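Local coordinates for dicer Related Helicase (Caenorhabditis elegans, PDB 6M6Q), which probably hydrolyses ATP while acting on RNA as a RIG-I-like helicase of RNA interference and innate immunity, the piece here being its N-terminal domain, at residues 37-42 against 49-54; 65-70 against 120-125; 188-193 against 267-272; 295-300 against 304-309. All coordinates share one frame; numbering follows the deposited sequence.

Overall arrangement
The four contacts lie within an N-terminal domain built of helices, with no strand, and they form two neighbouring pairs. Contacts 1 and 2 have centres about 10 Å apart and share a core. L37 and F52 of contact 1 pack on S120 and F123 of contact 2, with F52 CE1 3.7 Å from F123 CE2. Contacts 3 and 4 have centres about 13 Å apart. They join where V190 and A193 of helix 186-193 pack on F309 and A306 of helix 301-310. Contacts 1 and 4 lie on opposite sides of the chain's centre, with centres about 34 Å apart. All four are structural packing, and contact 4 also borders the second subunit.

Contact 1: 37-42 against 49-54; sequences LDVCVE and IGYFKL
C40 and Y51 bring their CA atoms to 5.3 Å where the end of helix 33-42 meets the 3-10 turn 51-54. In this all-helical domain it is a local packing of a helix C-terminus against the 3-10 turn that follows it in the chain. F52 carries most of the contact. Its CG lies anti to the carbonyl carbon (chi1 -78°), which swings the ring across to the helix. C40 CB sits over one face of that ring in a CH-pi contact, 3.8 Å from the centroid of the F52 ring. V41 CG2 meets the rim instead, in the plane of the ring and 3.8 Å from F52 CZ. L37 CD1 also comes to the edge, 4.1 Å from the same F52 CZ. With F52 cut back to an alanine, C40 CB is likely to lose the ring face it rests on, and V41 and L37 the rim. Y51 makes a smaller, outer contact, its ring edge touching V39 CG1. S43 OG ties the two segments together by hydrogen bonds to C40 O and Y51 N. C40 SG makes a distant sulfur-aromatic contact on the same side as CB, 4.9 Å from the F52 ring centroid and 9° from its normal.

Contact 2: 65-70 against 120-125; sequences EEIARM and SECFLN
I67 lies against C122 and F123 in a small helix-helix packing that joins helix 63-72 to the long helix 94-127. The backbones are closest at I67 and F123, whose CA atoms are 6.9 Å apart. The two branches of I67 divide the work. CG2 is the branch anti to the backbone N, and it meets the root of the phenylalanine, I67 CG2 to F123 CB at 3.8 Å. The longer branch reaches the cysteine, with I67 CD1 3.7 Å from C122 SG. That second contact is less certain, because C122 has a second conformer. The side chains of I67 and F123 cross at about a right angle. Only CB of F123 takes part here. With CG anti to the backbone N (chi1 165°), its ring turns away from I67 and into a neighbouring cluster. There it joins F52 and meets the ring of F55 edge-to-face. I67 also touches F59, so the isoleucine is buried between the two helices and the loop before helix 63-72. The contact is wholly apolar and has one isoleucine at its centre. The charged side chains of E65, E66 and R69 take no part in it. R69 and E65, one turn apart, form a salt bridge, with R69 NH2 3.2 Å from E65 OE1. E65 OE1 lies nearly in the guanidinium plane, while R69 NH2 comes from above the carboxylate plane.

Contact 3: 188-193 against 267-272; sequences DRVAGA and TMFLAI
F269 lays one face of its ring over the backbone of A191, with F269 CE1 4.1 Å from A191 CA. A191 lies under the rim of the ring, not its middle. The methyl group continues the contact, A191 CB standing 4.2 Å from F269 CD1. V190 adds a looser touch near the far end of the ring, with V190 CG1 4.5 Å from F269 CZ. This is helix-helix packing between helix 186-193 and helix 262-271, close to the centre of the chain. The CA atoms of A191 and F269 are the nearest pair, 6.8 Å apart. The small alanine lets the aromatic ring lie directly on the helix. The torsion of F269 fits this: CG is anti to the carbonyl carbon (chi1 -75°), and the ring projects toward helix 186-193. Farther out, F293 meets the F269 ring with planes at about 55°, and L31 packs on both A191 and L270. V190 is backed by F309 and L310 of helix 301-310. All three touching residues are buried and apolar. The contact thus rests on burial of apolar groups and gives little directional hold, so the helices are probably oriented largely by their other neighbours.

Contact 4: 295-300 against 304-309; sequences DAMKND and RAALYF
L307 overlaps M297, its branch point resting on the root of the methionine with L307 CG 3.7 Å from M297 CB. The side chains cross obliquely. L307 CD1 lies against the backbone, 3.6 Å from M297 C, and also touches K298 CB. The methionine bends at chi3 (72°), and its tip meets the next side chain, M297 CE to A306 CB at 3.9 Å. Trimming L307 to an alanine would probably open a gap where the leucine branches now pack beside M297 CB and the K298 backbone. The loop before helix 301-310 folds back here on the helix's first two turns. D300 is the N-cap: its OD2 makes a weak hydrogen bond to A302 N, while OD1 takes a stronger one from N303 ND2. R304 N bonds to D300 O at 2.9 Å. R304 NH1 gives a 2.7 Å bond to a water, which in turn reaches N299 O weakly. Y308 stacks on Y308 of the second subunit. In the loop, K298 NZ and D295 OD1 form a salt bridge at 3.4 Å. The chemistry is thus split: a buried apolar face holds loop to helix, while R304 reaches the second subunit through a salt bridge to its E316 and a weak hydrogen bond to its Y308.

Contact 1: 37-42 against 49-54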
loop_
_atom_site.group_PDB
_atom_site.type_symbol
_atom_site.label_atom_id
_atom_site.label_comp_id
_atom_site.label_asym_id
_atom_site.label_seq_id
_atom_site.Cartn_x
_atom_site.Cartn_y
_atom_site.Cartn_z
ATOM N N LEU B 37 10.992 4.450 14.786
ATOM C CA LEU B 37 11.184 3.032 15.225
ATOM C C LEU B 37 12.503 2.943 15.961
ATOM O O LEU B 37 12.479 2.446 17.071
ATOM C CB LEU B 37 11.156 2.070 14.025
ATOM C CG LEU B 37 11.234 0.563 14.345
ATOM C CD1 LEU B 37 9.993 0.057 15.107
ATOM C CD2 LEU B 37 11.424 -0.243 13.061
ATOM N N ASP B 38 13.577 3.517 15.391
ATOM C CA ASP B 38 14.941 3.517 15.997
ATOM C C ASP B 38 14.880 4.069 17.429
ATOM O O ASP B 38 15.513 3.451 18.304
ATOM C CB ASP B 38 15.962 4.287 15.157
ATOM C CG ASP B 38 17.370 4.160 15.721
ATOM O OD1 ASP B 38 17.833 5.130 16.355
ATOM O OD2 ASP B 38 17.934 3.057 15.635
ATOM N N VAL B 39 14.159 5.179 17.644
ATOM C CA VAL B 39 14.034 5.894 18.957
ATOM C C VAL B 39 13.284 4.988 19.953
ATOM O O VAL B 39 13.760 4.832 21.095
ATOM C CB VAL B 39 13.333 7.266 18.784
ATOM C CG1 VAL B 39 12.830 7.837 20.105
ATOM C CG2 VAL B 39 14.234 8.280 18.085
ATOM N N CYS B 40 12.182 4.376 19.525
ATOM C CA CYS B 40 11.378 3.444 20.359
ATOM C C CYS B 40 12.244 2.240 20.769
ATOM O O CYS B 40 12.123 1.806 21.910
ATOM C CB CYS B 40 10.114 2.981 19.635
ATOM S SG CYS B 40 8.926 4.306 19.286
ATOM N N VAL B 41 13.103 1.748 19.877
ATOM C CA VAL B 41 13.955 0.549 20.125
ATOM C C VAL B 41 15.115 0.943 21.045
ATOM O O VAL B 41 15.415 0.177 21.962
ATOM C CB VAL B 41 14.458 -0.067 18.811
ATOM C CG1 VAL B 41 15.598 -1.051 19.053
ATOM C CG2 VAL B 41 13.325 -0.728 18.037
ATOM N N GLU B 42 15.693 2.127 20.829
ATOM C CA GLU B 42 16.782 2.723 21.656
ATOM C C GLU B 42 16.331 2.829 23.117
ATOM O O GLU B 42 17.182 2.645 23.990
ATOM C CB GLU B 42 17.151 4.096 21.101
ATOM C CG GLU B 42 18.317 4.776 21.807
ATOM C CD GLU B 42 18.565 6.203 21.327
ATOM O OE1 GLU B 42 17.573 6.955 21.159
ATOM O OE2 GLU B 42 19.739 6.555 21.090
ATOM N N ILE B 49 9.638 -2.653 27.467
ATOM C CA ILE B 49 9.328 -2.382 26.035
ATOM C C ILE B 49 9.478 -0.876 25.774
ATOM O O ILE B 49 9.281 -0.459 24.631
ATOM C CB ILE B 49 7.939 -2.935 25.635
ATOM C CG1 ILE B 49 6.799 -2.294 26.427
ATOM C CG2 ILE B 49 7.914 -4.459 25.748
ATOM C CD1 ILE B 49 5.426 -2.527 25.824
ATOM N N GLY B 50 9.913 -0.111 26.778
ATOM C CA GLY B 50 10.226 1.331 26.646
ATOM C C GLY B 50 9.044 2.127 26.113
ATOM O O GLY B 50 7.929 1.931 26.615
ATOM N N TYR B 51 9.284 2.991 25.125
ATOM C CA TYR B 51 8.302 3.987 24.612
ATOM C C TYR B 51 7.168 3.259 23.860
ATOM O O TYR B 51 6.092 3.858 23.687
ATOM C CB TYR B 51 8.959 5.024 23.689
ATOM C CG TYR B 51 9.967 5.964 24.321
ATOM C CD1 TYR B 51 10.077 6.105 25.700
ATOM C CD2 TYR B 51 10.810 6.734 23.525
ATOM C CE1 TYR B 51 11.007 6.966 26.266
ATOM C CE2 TYR B 51 11.751 7.588 24.077
ATOM C CZ TYR B 51 11.853 7.703 25.451
ATOM O OH TYR B 51 12.782 8.537 25.993
ATOM N N PHE B 52 7.391 2.010 23.428
ATOM C CA PHE B 52 6.386 1.209 22.688
ATOM C C PHE B 52 5.082 1.171 23.509
ATOM O O PHE B 52 3.980 1.159 22.915
ATOM C CB PHE B 52 6.910 -0.209 22.391
ATOM C CG PHE B 52 7.889 -0.336 21.242
ATOM C CD1 PHE B 52 7.452 -0.381 19.923
ATOM C CD2 PHE B 52 9.248 -0.481 21.482
ATOM C CE1 PHE B 52 8.360 -0.519 18.883
ATOM C CE2 PHE B 52 10.149 -0.622 20.438
ATOM C CZ PHE B 52 9.705 -0.631 19.145
ATOM N N LYS B 53 5.198 1.174 24.840
ATOM C CA LYS B 53 4.049 0.964 25.765
ATOM C C LYS B 53 3.047 2.122 25.630
ATOM O O LYS B 53 1.852 1.881 25.866
ATOM C CB LYS B 53 4.521 0.812 27.210
ATOM C CG LYS B 53 3.626 -0.063 28.072
ATOM C CD LYS B 53 3.933 0.015 29.544
ATOM C CE LYS B 53 3.111 -0.960 30.358
ATOM N NZ LYS B 53 1.658 -0.700 30.215
ATOM N N LEU B 54 3.511 3.318 25.240
ATOM C CA LEU B 54 2.658 4.532 25.078
ATOM C C LEU B 54 1.627 4.319 23.952
ATOM O O LEU B 54 0.787 5.221 23.770
ATOM C CB LEU B 54 3.535 5.753 24.762
ATOM C CG LEU B 54 4.514 6.187 25.848
ATOM C CD1 LEU B 54 5.688 6.960 25.241
ATOM C CD2 LEU B 54 3.814 7.023 26.911
#

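Contact 2: 65-70 against 120-125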
loop_
_atom_site.group_PDB
_atom_site.type_symbol
_atom_site.label_atom_id
_atom_site.label_comp_id
_atom_site.label_asym_id
_atom_site.label_seq_id
_atom_site.Cartn_x
_atom_site.Cartn_y
_atom_site.Cartn_z
ATOM N N GLU B 65 2.440 -5.670 23.358
ATOM C CA GLU B 65 3.561 -6.404 24.023
ATOM C C GLU B 65 4.123 -7.474 23.070
ATOM O O GLU B 65 5.348 -7.508 22.906
ATOM C CB GLU B 65 3.078 -7.033 25.336
ATOM C CG GLU B 65 4.152 -7.800 26.101
ATOM C CD GLU B 65 4.944 -6.973 27.088
ATOM O OE1 GLU B 65 5.497 -7.564 28.042
ATOM O OE2 GLU B 65 5.014 -5.748 26.907
ATOM N N GLU B 66 3.256 -8.264 22.414
ATOM C CA GLU B 66 3.678 -9.305 21.429
ATOM C C GLU B 66 4.538 -8.644 20.337
ATOM O O GLU B 66 5.625 -9.171 20.035
ATOM C CB GLU B 66 2.475 -10.024 20.801
ATOM C CG GLU B 66 1.857 -11.107 21.670
ATOM C CD GLU B 66 0.620 -11.743 21.046
ATOM O OE1 GLU B 66 -0.168 -12.403 21.787
ATOM O OE2 GLU B 66 0.434 -11.568 19.815
ATOM N N ILE B 67 4.041 -7.561 19.740
ATOM C CA ILE B 67 4.693 -6.885 18.586
ATOM C C ILE B 67 6.064 -6.380 19.032
ATOM O O ILE B 67 7.072 -6.760 18.389
ATOM C CB ILE B 67 3.799 -5.769 18.042
ATOM C CG1 ILE B 67 2.618 -6.347 17.256
ATOM C CG2 ILE B 67 4.608 -4.800 17.209
ATOM C CD1 ILE B 67 1.381 -5.490 17.281
ATOM N N ALA B 68 6.107 -5.596 20.114
ATOM C CA ALA B 68 7.347 -5.023 20.678
ATOM C C ALA B 68 8.381 -6.139 20.823
ATOM O O ALA B 68 9.453 -6.009 20.248
ATOM C CB ALA B 68 7.082 -4.331 21.995
ATOM N N ARG B 69 8.042 -7.213 21.531
ATOM C CA ARG B 69 8.960 -8.361 21.756
ATOM C C ARG B 69 9.479 -8.844 20.411
ATOM O O ARG B 69 10.690 -8.730 20.178
ATOM C CB ARG B 69 8.252 -9.493 22.492
ATOM C CG ARG B 69 7.780 -9.118 23.886
ATOM C CD ARG B 69 8.791 -8.243 24.587
ATOM N NE ARG B 69 8.400 -8.010 25.957
ATOM C CZ ARG B 69 9.218 -7.632 26.924
ATOM N NH1 ARG B 69 10.505 -7.442 26.685
ATOM N NH2 ARG B 69 8.741 -7.448 28.139
ATOM N N MET B 70 8.588 -9.283 19.530
ATOM C CA MET B 70 8.969 -9.840 18.209
ATOM C C MET B 70 10.041 -8.959 17.543
ATOM O O MET B 70 10.842 -9.502 16.805
ATOM C CB MET B 70 7.758 -9.957 17.296
ATOM C CG MET B 70 6.876 -11.142 17.644
ATOM S SD MET B 70 7.649 -12.734 17.225
ATOM C CE MET B 70 6.187 -13.738 16.956
ATOM N N SER B 120 7.618 -4.851 12.842
ATOM C CA SER B 120 7.944 -3.400 12.763
ATOM C C SER B 120 6.867 -2.690 11.929
ATOM O O SER B 120 6.341 -1.664 12.387
ATOM C CB SER B 120 9.310 -3.166 12.179
ATOM O OG SER B 120 10.322 -3.561 13.077
ATOM N N GLU B 121 6.558 -3.242 10.752
ATOM C CA GLU B 121 5.544 -2.708 9.807
ATOM C C GLU B 121 4.148 -2.815 10.420
ATOM O O GLU B 121 3.339 -1.940 10.146
ATOM C CB GLU B 121 5.624 -3.427 8.462
ATOM C CG GLU B 121 6.893 -3.096 7.679
ATOM C CD GLU B 121 6.695 -2.292 6.413
ATOM O OE1 GLU B 121 7.685 -2.083 5.706
ATOM O OE2 GLU B 121 5.547 -1.907 6.123
ATOM N N CYS B 122 3.891 -3.825 11.254
ATOM C CA CYS B 122 2.594 -3.974 11.965
ATOM C C CYS B 122 2.434 -2.844 12.985
ATOM O O CYS B 122 1.314 -2.335 13.121
ATOM C CB CYS B 122 2.463 -5.321 12.659
ATOM S SG CYS B 122 0.932 -5.465 13.617
ATOM N N PHE B 123 3.509 -2.454 13.654
ATOM C CA PHE B 123 3.479 -1.356 14.656
ATOM C C PHE B 123 3.293 -0.019 13.928
ATOM O O PHE B 123 2.298 0.679 14.200
ATOM C CB PHE B 123 4.739 -1.368 15.506
ATOM C CG PHE B 123 4.983 -0.116 16.301
ATOM C CD1 PHE B 123 4.213 0.186 17.406
ATOM C CD2 PHE B 123 6.041 0.710 15.995
ATOM C CE1 PHE B 123 4.508 1.279 18.200
ATOM C CE2 PHE B 123 6.339 1.804 16.790
ATOM C CZ PHE B 123 5.561 2.096 17.885
ATOM N N LEU B 124 4.209 0.292 13.006
ATOM C CA LEU B 124 4.302 1.600 12.314
ATOM C C LEU B 124 3.004 1.880 11.538
ATOM O O LEU B 124 2.523 3.011 11.628
ATOM C CB LEU B 124 5.532 1.607 11.393
ATOM C CG LEU B 124 6.887 1.642 12.103
ATOM C CD1 LEU B 124 8.022 1.896 11.112
ATOM C CD2 LEU B 124 6.906 2.696 13.195
ATOM N N ASN B 125 2.451 0.895 10.832
ATOM C CA ASN B 125 1.243 1.083 9.979
ATOM C C ASN B 125 -0.012 1.274 10.848
ATOM O O ASN B 125 -1.003 1.730 10.302
ATOM C CB ASN B 125 1.018 -0.075 9.018
ATOM C CG ASN B 125 2.088 -0.176 7.956
ATOM O OD1 ASN B 125 2.779 0.803 7.650
ATOM N ND2 ASN B 125 2.224 -1.353 7.380
#

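Contact 3: 188-193 against 267-272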
loop_
_atom_site.group_PDB
_atom_site.type_symbol
_atom_site.label_atom_id
_atom_site.label_comp_id
_atom_site.label_asym_id
_atom_site.label_seq_id
_atom_site.Cartn_x
_atom_site.Cartn_y
_atom_site.Cartn_z
ATOM N N ASP B 188 3.955 8.548 0.464
ATOM C CA ASP B 188 4.227 7.271 1.164
ATOM C C ASP B 188 4.532 6.182 0.111
ATOM O O ASP B 188 5.431 5.353 0.366
ATOM C CB ASP B 188 3.070 6.871 2.091
ATOM C CG ASP B 188 2.674 7.903 3.143
ATOM O OD1 ASP B 188 1.555 8.504 2.994
ATOM O OD2 ASP B 188 3.425 8.050 4.139
ATOM N N ARG B 189 3.843 6.200 -1.038
ATOM C CA ARG B 189 4.005 5.178 -2.112
ATOM C C ARG B 189 5.331 5.387 -2.852
ATOM O O ARG B 189 6.033 4.389 -3.083
ATOM C CB ARG B 189 2.838 5.215 -3.100
ATOM C CG ARG B 189 1.527 4.715 -2.510
ATOM C CD ARG B 189 0.351 4.833 -3.465
ATOM N NE ARG B 189 -0.881 5.096 -2.739
ATOM C CZ ARG B 189 -1.573 6.226 -2.794
ATOM N NH1 ARG B 189 -2.664 6.361 -2.060
ATOM N NH2 ARG B 189 -1.178 7.221 -3.573
ATOM N N VAL B 190 5.638 6.614 -3.251
ATOM C CA VAL B 190 6.815 6.898 -4.119
ATOM C C VAL B 190 8.093 6.670 -3.298
ATOM O O VAL B 190 8.934 5.888 -3.751
ATOM C CB VAL B 190 6.761 8.308 -4.739
ATOM C CG1 VAL B 190 7.869 8.507 -5.764
ATOM C CG2 VAL B 190 5.415 8.588 -5.379
ATOM N N ALA B 191 8.187 7.281 -2.111
ATOM C CA ALA B 191 9.337 7.193 -1.179
ATOM C C ALA B 191 9.596 5.733 -0.786
ATOM O O ALA B 191 10.765 5.345 -0.664
ATOM C CB ALA B 191 9.059 8.033 0.037
ATOM N N GLY B 192 8.535 4.960 -0.594
ATOM C CA GLY B 192 8.605 3.546 -0.185
ATOM C C GLY B 192 9.096 2.639 -1.304
ATOM O O GLY B 192 9.775 1.650 -0.989
ATOM N N ALA B 193 8.726 2.925 -2.552
ATOM C CA ALA B 193 9.053 2.103 -3.744
ATOM C C ALA B 193 10.432 2.489 -4.300
ATOM O O ALA B 193 11.073 1.631 -4.930
ATOM C CB ALA B 193 7.985 2.261 -4.790
ATOM N N THR B 267 15.165 9.773 3.739
ATOM C CA THR B 267 15.868 10.985 4.208
ATOM C C THR B 267 16.166 11.891 3.016
ATOM O O THR B 267 16.161 13.106 3.218
ATOM C CB THR B 267 17.106 10.617 5.025
ATOM O OG1 THR B 267 16.640 9.847 6.132
ATOM C CG2 THR B 267 17.868 11.813 5.543
ATOM N N MET B 268 16.282 11.332 1.807
ATOM C CA MET B 268 16.448 12.125 0.550
ATOM C C MET B 268 15.173 12.931 0.265
ATOM O O MET B 268 15.293 14.135 -0.005
ATOM C CB MET B 268 16.746 11.244 -0.663
ATOM C CG MET B 268 18.150 10.758 -0.719
ATOM S SD MET B 268 18.406 9.781 -2.198
ATOM C CE MET B 268 18.954 11.035 -3.342
ATOM N N PHE B 269 14.001 12.303 0.307
ATOM C CA PHE B 269 12.690 12.968 0.082
ATOM C C PHE B 269 12.415 13.966 1.212
ATOM O O PHE B 269 11.852 15.015 0.925
ATOM C CB PHE B 269 11.574 11.932 -0.050
ATOM C CG PHE B 269 11.576 11.228 -1.379
ATOM C CD1 PHE B 269 12.362 10.105 -1.579
ATOM C CD2 PHE B 269 10.851 11.732 -2.450
ATOM C CE1 PHE B 269 12.394 9.472 -2.810
ATOM C CE2 PHE B 269 10.895 11.109 -3.685
ATOM C CZ PHE B 269 11.658 9.973 -3.862
ATOM N N LEU B 270 12.865 13.657 2.433
ATOM C CA LEU B 270 12.766 14.554 3.612
ATOM C C LEU B 270 13.562 15.823 3.329
ATOM O O LEU B 270 13.032 16.895 3.561
ATOM C CB LEU B 270 13.293 13.828 4.858
ATOM C CG LEU B 270 13.031 14.493 6.211
ATOM C CD1 LEU B 270 11.594 14.322 6.624
ATOM C CD2 LEU B 270 13.924 13.921 7.296
ATOM N N ALA B 271 14.768 15.684 2.789
ATOM C CA ALA B 271 15.768 16.768 2.637
ATOM C C ALA B 271 15.337 17.752 1.544
ATOM O O ALA B 271 15.853 18.855 1.551
ATOM C CB ALA B 271 17.115 16.174 2.321
ATOM N N ILE B 272 14.443 17.337 0.630
ATOM C CA ILE B 272 13.992 18.098 -0.591
ATOM C C ILE B 272 13.566 19.525 -0.218
ATOM O O ILE B 272 13.756 20.420 -1.044
ATOM C CB ILE B 272 12.846 17.333 -1.289
ATOM C CG1 ILE B 272 13.400 16.198 -2.146
ATOM C CG2 ILE B 272 11.935 18.268 -2.089
ATOM C CD1 ILE B 272 12.339 15.337 -2.782
#

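Contact 4: 295-300 against 304-309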
loop_
_atom_site.group_PDB
_atom_site.type_symbol
_atom_site.label_atom_id
_atom_site.label_comp_id
_atom_site.label_asym_id
_atom_site.label_seq_id
_atom_site.Cartn_x
_atom_site.Cartn_y
_atom_site.Cartn_z
ATOM N N ASP B 295 14.376 12.155 -14.034
ATOM C CA ASP B 295 15.467 11.701 -14.935
ATOM C C ASP B 295 16.416 10.783 -14.152
ATOM O O ASP B 295 17.148 10.028 -14.800
ATOM C CB ASP B 295 16.179 12.891 -15.595
ATOM C CG ASP B 295 15.360 13.560 -16.694
ATOM O OD1 ASP B 295 14.730 12.818 -17.491
ATOM O OD2 ASP B 295 15.338 14.822 -16.740
ATOM N N ALA B 296 16.400 10.851 -12.815
ATOM C CA ALA B 296 17.231 10.025 -11.906
ATOM C C ALA B 296 16.482 8.737 -11.510
ATOM O O ALA B 296 17.095 7.868 -10.836
ATOM C CB ALA B 296 17.609 10.843 -10.689
ATOM N N MET B 297 15.218 8.606 -11.909
ATOM C CA MET B 297 14.347 7.461 -11.524
ATOM C C MET B 297 13.857 6.671 -12.758
ATOM O O MET B 297 13.405 5.532 -12.564
ATOM C CB MET B 297 13.140 7.950 -10.725
ATOM C CG MET B 297 13.491 8.353 -9.314
ATOM S SD MET B 297 12.104 9.133 -8.484
ATOM C CE MET B 297 11.061 7.698 -8.227
ATOM N N LYS B 298 13.999 7.207 -13.971
ATOM C CA LYS B 298 13.465 6.573 -15.207
ATOM C C LYS B 298 14.389 5.434 -15.697
ATOM O O LYS B 298 13.951 4.685 -16.590
ATOM C CB LYS B 298 13.263 7.631 -16.291
ATOM C CG LYS B 298 14.522 8.372 -16.711
ATOM C CD LYS B 298 14.416 9.001 -18.090
ATOM C CE LYS B 298 15.675 9.733 -18.508
ATOM N NZ LYS B 298 15.502 10.418 -19.811
ATOM N N ASN B 299 15.557 5.226 -15.076
ATOM C CA ASN B 299 16.675 4.428 -15.670
ATOM C C ASN B 299 16.572 2.940 -15.316
ATOM O O ASN B 299 17.064 2.135 -16.107
ATOM C CB ASN B 299 18.038 4.918 -15.213
ATOM C CG ASN B 299 18.163 6.411 -15.315
ATOM O OD1 ASN B 299 18.497 6.939 -16.370
ATOM N ND2 ASN B 299 17.836 7.097 -14.238
ATOM N N ASP B 300 16.087 2.603 -14.124
ATOM C CA ASP B 300 16.062 1.194 -13.629
ATOM C C ASP B 300 14.613 0.779 -13.361
ATOM O O ASP B 300 13.786 1.616 -13.022
ATOM C CB ASP B 300 16.974 1.013 -12.413
ATOM C CG ASP B 300 16.437 1.630 -11.139
ATOM O OD1 ASP B 300 16.602 2.865 -10.976
ATOM O OD2 ASP B 300 15.896 0.868 -10.301
ATOM N N ARG B 304 11.533 3.155 -11.907
ATOM C CA ARG B 304 10.621 3.367 -13.058
ATOM C C ARG B 304 9.207 3.035 -12.599
ATOM O O ARG B 304 8.304 3.825 -12.866
ATOM C CB ARG B 304 11.043 2.480 -14.239
ATOM C CG ARG B 304 10.748 3.056 -15.617
ATOM C CD ARG B 304 11.324 2.169 -16.706
ATOM N NE ARG B 304 10.623 0.889 -16.823
ATOM C CZ ARG B 304 11.118 -0.197 -17.420
ATOM N NH1 ARG B 304 12.333 -0.178 -17.942
ATOM N NH2 ARG B 304 10.400 -1.305 -17.477
ATOM N N ALA B 305 9.063 1.944 -11.852
ATOM C CA ALA B 305 7.779 1.492 -11.273
ATOM C C ALA B 305 7.326 2.491 -10.211
ATOM O O ALA B 305 6.127 2.808 -10.181
ATOM C CB ALA B 305 7.916 0.104 -10.699
ATOM N N ALA B 306 8.276 3.023 -9.432
ATOM C CA ALA B 306 8.042 4.030 -8.376
ATOM C C ALA B 306 7.519 5.332 -8.994
ATOM O O ALA B 306 6.721 6.004 -8.337
ATOM C CB ALA B 306 9.305 4.258 -7.609
ATOM N N LEU B 307 7.957 5.663 -10.215
ATOM C CA LEU B 307 7.534 6.887 -10.957
ATOM C C LEU B 307 6.044 6.795 -11.307
ATOM O O LEU B 307 5.396 7.848 -11.311
ATOM C CB LEU B 307 8.369 7.063 -12.236
ATOM C CG LEU B 307 9.727 7.756 -12.084
ATOM C CD1 LEU B 307 10.462 7.797 -13.415
ATOM C CD2 LEU B 307 9.580 9.162 -11.524
ATOM N N TYR B 308 5.526 5.603 -11.623
ATOM C CA TYR B 308 4.109 5.411 -12.061
ATOM C C TYR B 308 3.160 5.680 -10.882
ATOM O O TYR B 308 1.988 6.026 -11.141
ATOM C CB TYR B 308 3.879 4.029 -12.694
ATOM C CG TYR B 308 4.451 3.885 -14.084
ATOM C CD1 TYR B 308 5.728 3.386 -14.272
ATOM C CD2 TYR B 308 3.766 4.335 -15.203
ATOM C CE1 TYR B 308 6.302 3.306 -15.532
ATOM C CE2 TYR B 308 4.318 4.250 -16.476
ATOM C CZ TYR B 308 5.594 3.733 -16.642
ATOM O OH TYR B 308 6.167 3.647 -17.879
ATOM N N PHE B 309 3.659 5.613 -9.637
ATOM C CA PHE B 309 2.922 6.050 -8.414
ATOM C C PHE B 309 2.853 7.576 -8.362
ATOM O O PHE B 309 1.803 8.107 -7.985
ATOM C CB PHE B 309 3.609 5.574 -7.136
ATOM C CG PHE B 309 3.532 4.095 -6.864
ATOM C CD1 PHE B 309 2.572 3.582 -6.003
ATOM C CD2 PHE B 309 4.455 3.219 -7.423
ATOM C CE1 PHE B 309 2.519 2.225 -5.730
ATOM C CE2 PHE B 309 4.385 1.857 -7.163
ATOM C CZ PHE B 309 3.425 1.366 -6.313
HETATM O O HOH W 1 14.392 1.121 -16.832
#